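Local atomic coordinates of StAR-related lipid transfer protein 5 (Homo sapiens, PDB entry 2R55), a protein that probably binds cholesterol or other sterols in a START domain and may carry such lipids within the cell. Residues M27-A32 against L139-E144; A43-C48 against S57-V62; T102-I107 against C115-S120; C174-E179 against L190-H195. All blocks are in the same frame, centred on the assembly; numbering follows the deposited sequence.

From the N terminus, helix 21-40 gives interaction 1 its first half, but the partner, strand 132-142, lies more than a hundred residues on, so M27-A32 against L139-E144 closes the longest loop of the four. Two antiparallel hairpins nest inside that loop, in series: interaction 2 (46-49 with 54-60) and interaction 3 (103-109 with 114-120), whose centres are 28 Å apart, on opposite sides of the chain's centre. Interaction 4 follows after the loop has closed, pairing strands 167-180 and 188-197 near the middle. No loops cross. All four reach one curved sheet; interactions 2 and 4 touch directly, W45 packing on F193.

Interaction 1 (M27-A32 against L139-E144); sequences MSEAVA and LVKRYE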
loop_
_atom_site.group_PDB
_atom_site.type_symbol
_atom_site.label_atom_id
_atom_site.label_comp_id
_atom_site.label_asym_id
_atom_site.label_seq_id
_atom_site.Cartn_x
_atom_site.Cartn_y
_atom_site.Cartn_z
ATOM N N MET A 27 8.538 -10.321 12.728
ATOM C CA MET A 27 7.139 -10.188 12.321
ATOM C C MET A 27 6.996 -9.411 11.019
ATOM O O MET A 27 6.036 -9.596 10.283
ATOM C CB MET A 27 6.234 -9.647 13.439
ATOM C CG MET A 27 6.519 -8.244 13.955
ATOM S SD MET A 27 5.160 -7.611 15.021
ATOM C CE MET A 27 3.972 -7.031 13.786
ATOM N N SER A 28 7.971 -8.569 10.724
ATOM C CA SER A 28 8.015 -7.885 9.445
ATOM C C SER A 28 8.435 -8.818 8.321
ATOM O O SER A 28 7.969 -8.680 7.195
ATOM C CB SER A 28 8.992 -6.729 9.513
ATOM O OG SER A 28 10.214 -7.172 10.047
ATOM N N GLU A 29 9.327 -9.762 8.625
ATOM C CA GLU A 29 9.709 -10.796 7.664
ATOM C C GLU A 29 8.534 -11.690 7.285
ATOM O O GLU A 29 8.339 -11.989 6.105
ATOM C CB GLU A 29 10.875 -11.635 8.175
ATOM C CG GLU A 29 11.795 -12.142 7.064
ATOM C CD GLU A 29 12.583 -11.022 6.369
ATOM O OE1 GLU A 29 12.623 -9.881 6.891
ATOM O OE2 GLU A 29 13.176 -11.285 5.299
ATOM N N ALA A 30 7.756 -12.102 8.283
ATOM C CA ALA A 30 6.472 -12.762 8.047
ATOM C C ALA A 30 5.584 -11.994 7.066
ATOM O O ALA A 30 4.890 -12.592 6.249
ATOM C CB ALA A 30 5.722 -12.983 9.372
ATOM N N VAL A 31 5.621 -10.670 7.158
ATOM C CA VAL A 31 4.750 -9.810 6.355
ATOM C C VAL A 31 5.110 -9.920 4.881
ATOM O O VAL A 31 4.245 -10.226 4.052
ATOM C CB VAL A 31 4.804 -8.349 6.835
ATOM C CG1 VAL A 31 4.179 -7.411 5.807
ATOM C CG2 VAL A 31 4.124 -8.222 8.178
ATOM N N ALA A 32 6.381 -9.687 4.576
ATOM C CA ALA A 32 6.914 -9.862 3.239
ATOM C C ALA A 32 6.701 -11.287 2.693
ATOM O O ALA A 32 6.360 -11.455 1.515
ATOM C CB ALA A 32 8.389 -9.503 3.221
ATOM N N LEU A 139 8.601 -2.746 6.081
ATOM C CA LEU A 139 9.905 -3.290 5.753
ATOM C C LEU A 139 10.072 -3.209 4.251
ATOM O O LEU A 139 9.179 -3.617 3.490
ATOM C CB LEU A 139 10.001 -4.751 6.231
ATOM C CG LEU A 139 11.168 -5.748 5.972
ATOM C CD1 LEU A 139 11.028 -6.512 4.671
ATOM C CD2 LEU A 139 12.587 -5.158 6.106
ATOM N N VAL A 140 11.212 -2.658 3.839
ATOM C CA VAL A 140 11.649 -2.698 2.457
ATOM C C VAL A 140 12.546 -3.918 2.295
ATOM O O VAL A 140 13.475 -4.128 3.072
ATOM C CB VAL A 140 12.445 -1.428 2.086
ATOM C CG1 VAL A 140 13.055 -1.566 0.696
ATOM C CG2 VAL A 140 11.558 -0.184 2.171
ATOM N N LYS A 141 12.265 -4.733 1.288
ATOM C CA LYS A 141 13.061 -5.915 1.021
ATOM C C LYS A 141 13.285 -5.976 -0.471
ATOM O O LYS A 141 12.369 -5.686 -1.245
ATOM C CB LYS A 141 12.341 -7.174 1.496
ATOM C CG LYS A 141 13.217 -8.440 1.573
ATOM C CD LYS A 141 12.412 -9.624 2.113
ATOM C CE LYS A 141 13.205 -10.928 2.089
ATOM N NZ LYS A 141 12.334 -12.089 2.472
ATOM N N ARG A 142 14.499 -6.368 -0.859
ATOM C CA ARG A 142 14.929 -6.344 -2.247
ATOM C C ARG A 142 15.177 -7.761 -2.734
ATOM O O ARG A 142 15.783 -8.570 -2.029
ATOM C CB ARG A 142 16.208 -5.514 -2.361
ATOM C CG ARG A 142 16.143 -4.281 -1.480
ATOM C CD ARG A 142 17.458 -3.599 -1.254
ATOM N NE ARG A 142 17.201 -2.168 -1.167
ATOM C CZ ARG A 142 17.312 -1.331 -2.196
ATOM N NH1 ARG A 142 17.701 -1.778 -3.389
ATOM N NH2 ARG A 142 17.038 -0.045 -2.026
ATOM N N TYR A 143 14.712 -8.059 -3.945
ATOM C CA TYR A 143 14.796 -9.415 -4.477
ATOM C C TYR A 143 15.928 -9.615 -5.497
ATOM O O TYR A 143 16.609 -8.673 -5.908
ATOM C CB TYR A 143 13.423 -9.899 -4.980
ATOM C CG TYR A 143 12.444 -10.105 -3.835
ATOM C CD1 TYR A 143 12.308 -11.349 -3.224
ATOM C CD2 TYR A 143 11.693 -9.033 -3.329
ATOM C CE1 TYR A 143 11.438 -11.540 -2.168
ATOM C CE2 TYR A 143 10.824 -9.205 -2.262
ATOM C CZ TYR A 143 10.698 -10.462 -1.686
ATOM O OH TYR A 143 9.838 -10.635 -0.627
ATOM N N GLU A 144 16.127 -10.860 -5.887
ATOM C CA GLU A 144 17.276 -11.226 -6.702
ATOM C C GLU A 144 17.144 -10.751 -8.142
ATOM O O GLU A 144 18.151 -10.541 -8.815
ATOM C CB GLU A 144 17.469 -12.735 -6.664
ATOM C CG GLU A 144 17.747 -13.289 -5.269
ATOM C CD GLU A 144 19.216 -13.205 -4.900
ATOM O OE1 GLU A 144 19.908 -14.249 -4.974
ATOM O OE2 GLU A 144 19.681 -12.092 -4.553
#
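The ammonium of K141 reaches E29 at the more exposed margin of the contact, where NZ lies 3.1 Å from OE2 in a salt bridge. The two side chains cross at about a right angle, and the nitrogen approaches from above the carboxylate plane, 39° out of it. They are shaped differently: K141 is fully extended, with CG anti to its backbone N (chi1 -166°), and rises from the strand toward the helix, whereas E29 bends at chi2 to swing its carboxylate over. Beside the bridge the contact is apolar. The methyl of A32 faces the strand and is touched by two side chains, its CB being 4.2 Å from L139 CD1 and equally far from K141 CD; K141 thus adds apolar packing through its stem to the ionic contact of its ammonium. One helical turn earlier S28 presents CB to L139 CB at 4.0 Å, while its hydroxyl turns back to the carbonyls of A24 and A25. The segment axes pass 9.1 Å apart at -57°, a helix laid obliquely on the strand, with S28 and A32 giving close apolar contacts and E29 and K141 spanning the wider gap at the margin. Here the N-terminal helix of the START domain, 21-40, packs on the sheet: L114 of strand 114-120 adjoins S28 and L139, and N151 of strand 148-154 touches A32 and V31 while hydrogen-bonding to the backbone of L139.

Interaction 2 (A43-C48 against S57-V62); sequences AGWKIC and SWRPSV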
loop_
_atom_site.group_PDB
_atom_site.type_symbol
_atom_site.label_atom_id
_atom_site.label_comp_id
_atom_site.label_asym_id
_atom_site.label_seq_id
_atom_site.Cartn_x
_atom_site.Cartn_y
_atom_site.Cartn_z
ATOM N N ALA A 43 -5.036 -18.053 -7.432
ATOM C CA ALA A 43 -6.339 -18.552 -7.003
ATOM C C ALA A 43 -7.066 -17.551 -6.124
ATOM O O ALA A 43 -6.459 -16.608 -5.587
ATOM C CB ALA A 43 -6.191 -19.880 -6.279
ATOM N N GLY A 44 -8.370 -17.770 -5.977
ATOM C CA GLY A 44 -9.209 -16.889 -5.187
ATOM C C GLY A 44 -9.547 -15.622 -5.946
ATOM O O GLY A 44 -10.697 -15.224 -5.958
ATOM N N TRP A 45 -8.552 -15.012 -6.596
ATOM C CA TRP A 45 -8.690 -13.709 -7.263
ATOM C C TRP A 45 -9.884 -13.561 -8.223
ATOM O O TRP A 45 -9.887 -14.173 -9.299
ATOM C CB TRP A 45 -7.408 -13.351 -8.032
ATOM C CG TRP A 45 -6.174 -13.269 -7.201
ATOM C CD1 TRP A 45 -5.055 -14.023 -7.343
ATOM C CD2 TRP A 45 -5.921 -12.379 -6.104
ATOM N NE1 TRP A 45 -4.113 -13.663 -6.406
ATOM C CE2 TRP A 45 -4.624 -12.660 -5.629
ATOM C CE3 TRP A 45 -6.663 -11.359 -5.482
ATOM C CZ2 TRP A 45 -4.051 -11.969 -4.569
ATOM C CZ3 TRP A 45 -6.096 -10.681 -4.419
ATOM C CH2 TRP A 45 -4.804 -10.982 -3.973
ATOM N N LYS A 46 -10.866 -12.727 -7.846
ATOM C CA LYS A 46 -12.020 -12.429 -8.712
ATOM C C LYS A 46 -11.920 -10.994 -9.195
ATOM O O LYS A 46 -11.785 -10.076 -8.389
ATOM C CB LYS A 46 -13.365 -12.632 -7.992
ATOM C CG LYS A 46 -13.452 -13.821 -7.010
ATOM C CD LYS A 46 -14.094 -15.045 -7.644
ATOM C CE LYS A 46 -13.050 -16.057 -8.149
ATOM N NZ LYS A 46 -12.707 -17.096 -7.121
ATOM N N ILE A 47 -12.000 -10.798 -10.508
ATOM C CA ILE A 47 -11.782 -9.484 -11.123
ATOM C C ILE A 47 -12.867 -8.439 -10.780
ATOM O O ILE A 47 -14.065 -8.752 -10.784
ATOM C CB ILE A 47 -11.619 -9.629 -12.668
ATOM C CG1 ILE A 47 -10.823 -8.462 -13.258
ATOM C CG2 ILE A 47 -12.968 -9.810 -13.364
ATOM C CD1 ILE A 47 -9.319 -8.729 -13.340
ATOM N N CYS A 48 -12.446 -7.209 -10.471
ATOM C CA CYS A 48 -13.389 -6.101 -10.262
ATOM C C CYS A 48 -13.613 -5.394 -11.590
ATOM O O CYS A 48 -14.704 -5.414 -12.163
ATOM C CB CYS A 48 -12.848 -5.042 -9.293
ATOM S SG CYS A 48 -12.254 -5.547 -7.687
ATOM N N SER A 57 -8.340 -6.758 -8.941
ATOM C CA SER A 57 -9.147 -7.886 -8.526
ATOM C C SER A 57 -9.075 -7.974 -7.016
ATOM O O SER A 57 -8.291 -7.253 -6.394
ATOM C CB SER A 57 -8.633 -9.174 -9.169
ATOM O OG SER A 57 -7.221 -9.243 -9.112
ATOM N N TRP A 58 -9.890 -8.842 -6.425
ATOM C CA TRP A 58 -9.977 -8.931 -4.987
ATOM C C TRP A 58 -10.087 -10.394 -4.589
ATOM O O TRP A 58 -10.230 -11.274 -5.458
ATOM C CB TRP A 58 -11.181 -8.123 -4.456
ATOM C CG TRP A 58 -12.484 -8.716 -4.880
ATOM C CD1 TRP A 58 -13.115 -8.535 -6.079
ATOM C CD2 TRP A 58 -13.292 -9.634 -4.135
ATOM N NE1 TRP A 58 -14.267 -9.281 -6.127
ATOM C CE2 TRP A 58 -14.402 -9.967 -4.947
ATOM C CE3 TRP A 58 -13.191 -10.206 -2.858
ATOM C CZ2 TRP A 58 -15.414 -10.849 -4.518
ATOM C CZ3 TRP A 58 -14.200 -11.091 -2.433
ATOM C CH2 TRP A 58 -15.293 -11.396 -3.265
ATOM N N ARG A 59 -9.986 -10.649 -3.282
ATOM C CA ARG A 59 -10.383 -11.920 -2.692
ATOM C C ARG A 59 -10.576 -11.761 -1.186
ATOM O O ARG A 59 -10.043 -10.825 -0.602
ATOM C CB ARG A 59 -9.373 -13.031 -3.008
ATOM C CG ARG A 59 -8.189 -13.089 -2.082
ATOM C CD ARG A 59 -7.131 -13.976 -2.658
ATOM N NE ARG A 59 -6.052 -14.183 -1.704
ATOM C CZ ARG A 59 -5.022 -14.991 -1.927
ATOM N NH1 ARG A 59 -4.948 -15.660 -3.072
ATOM N NH2 ARG A 59 -4.068 -15.117 -1.014
ATOM N N PRO A 60 -11.320 -12.689 -0.551
ATOM C CA PRO A 60 -11.457 -12.591 0.906
ATOM C C PRO A 60 -10.084 -12.645 1.582
ATOM O O PRO A 60 -9.268 -13.496 1.253
ATOM C CB PRO A 60 -12.267 -13.846 1.279
ATOM C CG PRO A 60 -12.914 -14.284 0.026
ATOM C CD PRO A 60 -12.024 -13.865 -1.097
ATOM N N SER A 61 -9.831 -11.702 2.477
ATOM C CA SER A 61 -8.671 -11.721 3.346
ATOM C C SER A 61 -8.840 -12.841 4.337
ATOM O O SER A 61 -9.981 -13.154 4.700
ATOM C CB SER A 61 -8.613 -10.417 4.120
ATOM O OG SER A 61 -8.008 -10.598 5.384
ATOM N N VAL A 62 -7.727 -13.456 4.749
ATOM C CA VAL A 62 -7.730 -14.374 5.901
ATOM C C VAL A 62 -7.299 -13.627 7.189
ATOM O O VAL A 62 -7.317 -14.192 8.273
ATOM C CB VAL A 62 -6.863 -15.680 5.677
ATOM C CG1 VAL A 62 -7.344 -16.459 4.464
ATOM C CG2 VAL A 62 -5.380 -15.360 5.547
#
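The guanidinium of R59 lies flat on the indole of W45: the two planes are 15° apart, and their centres are separated by 4.5 Å. The cation sits off-centre, whereas CD is almost directly above the six-membered ring, 3.8 Å from its centroid, which makes a CH-pi contact. A chain extended from CG to NE carries the group across the ring, and NH1 then donates to A43 O at 3.1 Å, with the acceptor in the guanidinium plane. This bond and the stack together probably limit rotation of the arginine's head. Next to them runs the antiparallel hairpin 46-49/54-60, in which K46 and W58 form a hydrogen-bonded pair through K46 N to W58 O (2.9 Å) and W58 N to K46 O (3.0 Å). On the face that these two side chains share, K46 CB lies over the W58 indole. Separately, C48 SG meets the edge of that ring, 3.5 Å from W58 CD1. Replacing W45 by an alanine would probably strip the arginine of its stacking surface and leave its head held mainly by the A43 carbonyl. Farther out, W45 NE1 donates to D41 O, consistent with a fixed tilt of the indole, and L68 and R70 of strand 67-75 pack against the same ring.

Interaction 3 (T102-I107 against C115-S120); sequences TGFEII and CVSRTS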
loop_
_atom_site.group_PDB
_atom_site.type_symbol
_atom_site.label_atom_id
_atom_site.label_comp_id
_atom_site.label_asym_id
_atom_site.label_seq_id
_atom_site.Cartn_x
_atom_site.Cartn_y
_atom_site.Cartn_z
ATOM N N THR A 102 -2.548 12.313 3.265
ATOM C CA THR A 102 -2.366 13.697 3.677
ATOM C C THR A 102 -1.165 13.863 4.599
ATOM O O THR A 102 -0.501 14.899 4.576
ATOM C CB THR A 102 -3.629 14.264 4.358
ATOM O OG1 THR A 102 -4.247 13.248 5.159
ATOM C CG2 THR A 102 -4.627 14.725 3.315
ATOM N N GLY A 103 -0.887 12.839 5.400
ATOM C CA GLY A 103 0.207 12.884 6.367
ATOM C C GLY A 103 1.005 11.595 6.438
ATOM O O GLY A 103 0.459 10.540 6.709
ATOM N N PHE A 104 2.307 11.693 6.183
ATOM C CA PHE A 104 3.223 10.566 6.314
ATOM C C PHE A 104 4.371 10.946 7.258
ATOM O O PHE A 104 5.105 11.917 7.020
ATOM C CB PHE A 104 3.753 10.171 4.939
ATOM C CG PHE A 104 4.447 8.838 4.906
ATOM C CD1 PHE A 104 3.719 7.659 4.929
ATOM C CD2 PHE A 104 5.832 8.765 4.832
ATOM C CE1 PHE A 104 4.362 6.421 4.889
ATOM C CE2 PHE A 104 6.485 7.526 4.791
ATOM C CZ PHE A 104 5.744 6.356 4.817
ATOM N N GLU A 105 4.497 10.193 8.344
ATOM C CA GLU A 105 5.511 10.435 9.367
ATOM C C GLU A 105 6.286 9.138 9.580
ATOM O O GLU A 105 5.680 8.059 9.684
ATOM C CB GLU A 105 4.860 10.884 10.693
ATOM C CG GLU A 105 4.256 12.300 10.715
ATOM C CD GLU A 105 3.192 12.505 11.818
ATOM O OE1 GLU A 105 3.066 13.631 12.330
ATOM O OE2 GLU A 105 2.462 11.560 12.178
ATOM N N ILE A 106 7.613 9.225 9.604
ATOM C CA ILE A 106 8.427 8.086 10.015
ATOM C C ILE A 106 8.617 8.251 11.521
ATOM O O ILE A 106 9.241 9.214 11.961
ATOM C CB ILE A 106 9.808 8.036 9.289
ATOM C CG1 ILE A 106 9.646 7.994 7.755
ATOM C CG2 ILE A 106 10.682 6.879 9.820
ATOM C CD1 ILE A 106 9.254 6.652 7.154
ATOM N N ILE A 107 8.071 7.318 12.299
ATOM C CA ILE A 107 8.063 7.421 13.760
ATOM C C ILE A 107 9.345 6.883 14.397
ATOM O O ILE A 107 10.139 7.649 14.934
ATOM C CB ILE A 107 6.798 6.755 14.358
ATOM C CG1 ILE A 107 5.586 7.667 14.146
ATOM C CG2 ILE A 107 6.976 6.441 15.842
ATOM C CD1 ILE A 107 4.290 6.921 14.016
ATOM N N CYS A 115 11.055 0.230 9.561
ATOM C CA CYS A 115 10.583 1.413 10.276
ATOM C C CYS A 115 9.071 1.411 10.583
ATOM O O CYS A 115 8.294 0.656 9.991
ATOM C CB CYS A 115 10.948 2.677 9.492
ATOM S SG CYS A 115 9.869 2.958 8.075
ATOM N N VAL A 116 8.673 2.275 11.511
ATOM C CA VAL A 116 7.275 2.395 11.912
ATOM C C VAL A 116 6.711 3.747 11.456
ATOM O O VAL A 116 7.276 4.801 11.762
ATOM C CB VAL A 116 7.115 2.192 13.432
ATOM C CG1 VAL A 116 5.650 2.251 13.839
ATOM C CG2 VAL A 116 7.735 0.857 13.848
ATOM N N SER A 117 5.611 3.706 10.708
ATOM C CA SER A 117 5.093 4.899 10.056
ATOM C C SER A 117 3.631 5.187 10.384
ATOM O O SER A 117 2.852 4.272 10.655
ATOM C CB SER A 117 5.265 4.797 8.544
ATOM O OG SER A 117 4.339 3.882 7.987
ATOM N N ARG A 118 3.282 6.472 10.367
ATOM C CA ARG A 118 1.906 6.920 10.497
ATOM C C ARG A 118 1.488 7.509 9.162
ATOM O O ARG A 118 2.212 8.307 8.581
ATOM C CB ARG A 118 1.775 7.958 11.619
ATOM C CG ARG A 118 0.393 8.615 11.739
ATOM C CD ARG A 118 0.307 9.483 12.965
ATOM N NE ARG A 118 -0.485 10.678 12.705
ATOM C CZ ARG A 118 -1.771 10.820 13.013
ATOM N NH1 ARG A 118 -2.435 9.839 13.619
ATOM N NH2 ARG A 118 -2.396 11.955 12.721
ATOM N N THR A 119 0.324 7.095 8.679
ATOM C CA THR A 119 -0.209 7.554 7.409
ATOM C C THR A 119 -1.610 8.139 7.625
ATOM O O THR A 119 -2.462 7.505 8.252
ATOM C CB THR A 119 -0.275 6.389 6.410
ATOM O OG1 THR A 119 1.026 5.796 6.286
ATOM C CG2 THR A 119 -0.751 6.857 5.038
ATOM N N SER A 120 -1.843 9.342 7.106
ATOM C CA SER A 120 -3.138 10.002 7.217
ATOM C C SER A 120 -3.827 10.003 5.865
ATOM O O SER A 120 -3.248 10.428 4.871
ATOM C CB SER A 120 -2.984 11.448 7.692
ATOM O OG SER A 120 -2.169 11.561 8.846
#
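T102 and G103 meet S120 at the tight end of the contact, where T102 N and G103 N both point at S120 O. The bond from T102 N is short and straight (2.6 Å, 172°), that from G103 N is weak, and S120 N returns a bond to G103 O. G103 fits for lack of a side chain, since a beta carbon would clash with S120 OG. Further along, E105 and R118 exchange two backbone bonds of 3.0 Å, and I107 N reaches V116 O. On the face of E105 and R118, the methyl CD1 of I107 lies 3.6 Å from R118 CB, beside the buried stem of the arginine. The outer end of this face is looser: exposed E105 runs alongside R118, and OE2 meets NE at 3.1 Å in a salt bridge whose hydrogen bond is weak, while the arginine's firmer partner is D133. The opposite face carries F104, whose ring, placed by CG anti to its backbone N (chi1 -167°), turns an edge to T119 OG1, 3.5 Å from CD1. A serine at F104 would probably open a gap beside T119 and S117 and deprive P88 of its aromatic neighbour. Two residues opposite one define a classic beta bulge, here in the antiparallel hairpin 103-109/114-120, which strand 132-142 extends on its far side within the START sheet.

Interaction 4 (C174-E179 against L190-H195); sequences CGCFCE and LVTFFH
Similar first torsions, chi1 -72° in F177 and -61° in F193, set CG of each phenylalanine anti to its own carbonyl carbon and bring together two rings whose CB atoms already point to the same face of the sheet. There the side chains cross at a slant: CE1 of F177 lies 3.9 Å from CE2 of F193, close to the plane of the F193 ring and therefore at its edge. V191 shares this face, its CB 4.4 Å from F177 CB. On the other face C176 SG lies unusually close to the T192 methyl CG2, at 3.2 Å; chi1 of 67° turns T192 OG1 off to a weak bond with Y219 and leaves CG2 anti to the carbonyl carbon. L190 adds CD1, which sits 4.0 Å from C176 SG and also approaches C178 SG. Between the two layers run four antiparallel backbone bonds, two joining G175 with F193 and two joining F177 with V191; the straightest, F177 N to V191 O, measures 2.8 Å. At the backbone angles of G175 a beta carbon would be pressed against the preceding carbonyl oxygen. Each face has its own cover: M35 and R39 of helix 21-40 lie on F177, whereas helix 204-227, the long C-terminal helix that in START domains closes the lipid cavity, lays M215, F218 and L222 on T192 and L190. The chemistry is thus largely apolar on both faces, with backbone polar groups paired strand to strand, consistent with a central hairpin whose charged member, E179, pairs with R39 of helix 21-40.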
loop_
_atom_site.group_PDB
_atom_site.type_symbol
_atom_site.label_atom_id
_atom_site.label_comp_id
_atom_site.label_asym_id
_atom_site.label_seq_id
_atom_site.Cartn_x
_atom_site.Cartn_y
_atom_site.Cartn_z
ATOM N N CYS A 174 0.428 -5.631 3.231
ATOM C CA CYS A 174 0.127 -4.864 2.027
ATOM C C CYS A 174 1.363 -4.151 1.547
ATOM O O CYS A 174 2.378 -4.138 2.237
ATOM C CB CYS A 174 -0.938 -3.798 2.297
ATOM S SG CYS A 174 -0.527 -2.545 3.531
ATOM N N GLY A 175 1.258 -3.536 0.373
ATOM C CA GLY A 175 2.344 -2.730 -0.155
ATOM C C GLY A 175 2.523 -2.891 -1.642
ATOM O O GLY A 175 1.566 -3.147 -2.376
ATOM N N CYS A 176 3.765 -2.762 -2.076
ATOM C CA CYS A 176 4.105 -2.669 -3.483
ATOM C C CYS A 176 5.252 -3.562 -3.880
ATOM O O CYS A 176 6.252 -3.633 -3.169
ATOM C CB CYS A 176 4.539 -1.252 -3.797
ATOM S SG CYS A 176 3.158 -0.226 -3.991
ATOM N N PHE A 177 5.101 -4.202 -5.037
ATOM C CA PHE A 177 6.213 -4.830 -5.748
ATOM C C PHE A 177 6.622 -3.979 -6.969
ATOM O O PHE A 177 5.809 -3.728 -7.871
ATOM C CB PHE A 177 5.826 -6.242 -6.191
ATOM C CG PHE A 177 5.733 -7.232 -5.066
ATOM C CD1 PHE A 177 4.537 -7.413 -4.375
ATOM C CD2 PHE A 177 6.839 -8.006 -4.707
ATOM C CE1 PHE A 177 4.433 -8.357 -3.329
ATOM C CE2 PHE A 177 6.753 -8.939 -3.665
ATOM C CZ PHE A 177 5.532 -9.112 -2.966
ATOM N N CYS A 178 7.865 -3.510 -6.977
ATOM C CA CYS A 178 8.417 -2.792 -8.134
ATOM C C CYS A 178 9.349 -3.732 -8.898
ATOM O O CYS A 178 10.436 -4.033 -8.416
ATOM C CB CYS A 178 9.200 -1.560 -7.675
ATOM S SG CYS A 178 8.271 -0.291 -6.785
ATOM N N GLU A 179 8.919 -4.193 -10.075
ATOM C CA GLU A 179 9.624 -5.276 -10.797
ATOM C C GLU A 179 10.178 -4.810 -12.139
ATOM O O GLU A 179 9.414 -4.390 -13.007
ATOM C CB GLU A 179 8.723 -6.513 -11.020
ATOM C CG GLU A 179 7.784 -6.862 -9.842
ATOM C CD GLU A 179 6.723 -7.927 -10.178
ATOM O OE1 GLU A 179 6.262 -8.019 -11.339
ATOM O OE2 GLU A 179 6.338 -8.678 -9.265
ATOM N N LEU A 190 4.349 -2.766 -11.794
ATOM C CA LEU A 190 3.938 -2.452 -10.432
ATOM C C LEU A 190 2.696 -3.254 -10.010
ATOM O O LEU A 190 1.589 -3.051 -10.550
ATOM C CB LEU A 190 3.653 -0.953 -10.284
ATOM C CG LEU A 190 3.140 -0.447 -8.924
ATOM C CD1 LEU A 190 4.188 -0.626 -7.822
ATOM C CD2 LEU A 190 2.714 0.997 -8.993
ATOM N N VAL A 191 2.890 -4.146 -9.036
ATOM C CA VAL A 191 1.804 -4.921 -8.440
ATOM C C VAL A 191 1.658 -4.497 -6.979
ATOM O O VAL A 191 2.631 -4.535 -6.203
ATOM C CB VAL A 191 2.056 -6.437 -8.541
ATOM C CG1 VAL A 191 0.789 -7.227 -8.178
ATOM C CG2 VAL A 191 2.512 -6.797 -9.932
ATOM N N THR A 192 0.452 -4.059 -6.619
ATOM C CA THR A 192 0.220 -3.494 -5.303
ATOM C C THR A 192 -0.946 -4.194 -4.638
ATOM O O THR A 192 -1.930 -4.559 -5.302
ATOM C CB THR A 192 -0.140 -2.002 -5.348
ATOM O OG1 THR A 192 -1.419 -1.845 -5.969
ATOM C CG2 THR A 192 0.891 -1.174 -6.101
ATOM N N PHE A 193 -0.846 -4.347 -3.314
ATOM C CA PHE A 193 -1.908 -4.927 -2.529
ATOM C C PHE A 193 -2.384 -3.956 -1.473
ATOM O O PHE A 193 -1.589 -3.458 -0.681
ATOM C CB PHE A 193 -1.439 -6.227 -1.883
ATOM C CG PHE A 193 -1.033 -7.253 -2.869
ATOM C CD1 PHE A 193 -1.980 -8.058 -3.470
ATOM C CD2 PHE A 193 0.295 -7.377 -3.245
ATOM C CE1 PHE A 193 -1.606 -8.989 -4.408
ATOM C CE2 PHE A 193 0.673 -8.310 -4.189
ATOM C CZ PHE A 193 -0.278 -9.122 -4.768
ATOM N N PHE A 194 -3.688 -3.693 -1.489
ATOM C CA PHE A 194 -4.365 -2.930 -0.447
ATOM C C PHE A 194 -5.073 -3.927 0.437
ATOM O O PHE A 194 -5.814 -4.781 -0.054
ATOM C CB PHE A 194 -5.372 -1.978 -1.082
ATOM C CG PHE A 194 -4.748 -0.762 -1.683
ATOM C CD1 PHE A 194 -3.360 -0.606 -1.694
ATOM C CD2 PHE A 194 -5.531 0.211 -2.268
ATOM C CE1 PHE A 194 -2.782 0.530 -2.249
ATOM C CE2 PHE A 194 -4.952 1.344 -2.827
ATOM C CZ PHE A 194 -3.583 1.500 -2.816
ATOM N N HIS A 195 -4.834 -3.842 1.736
ATOM C CA HIS A 195 -5.318 -4.862 2.659
ATOM C C HIS A 195 -5.804 -4.154 3.881
ATOM O O HIS A 195 -5.320 -4.377 4.990
ATOM C CB HIS A 195 -4.166 -5.769 3.052
ATOM C CG HIS A 195 -4.583 -7.157 3.422
ATOM N ND1 HIS A 195 -3.689 -8.201 3.482
ATOM C CD2 HIS A 195 -5.794 -7.677 3.735
ATOM C CE1 HIS A 195 -4.332 -9.301 3.829
ATOM N NE2 HIS A 195 -5.608 -9.012 3.987
#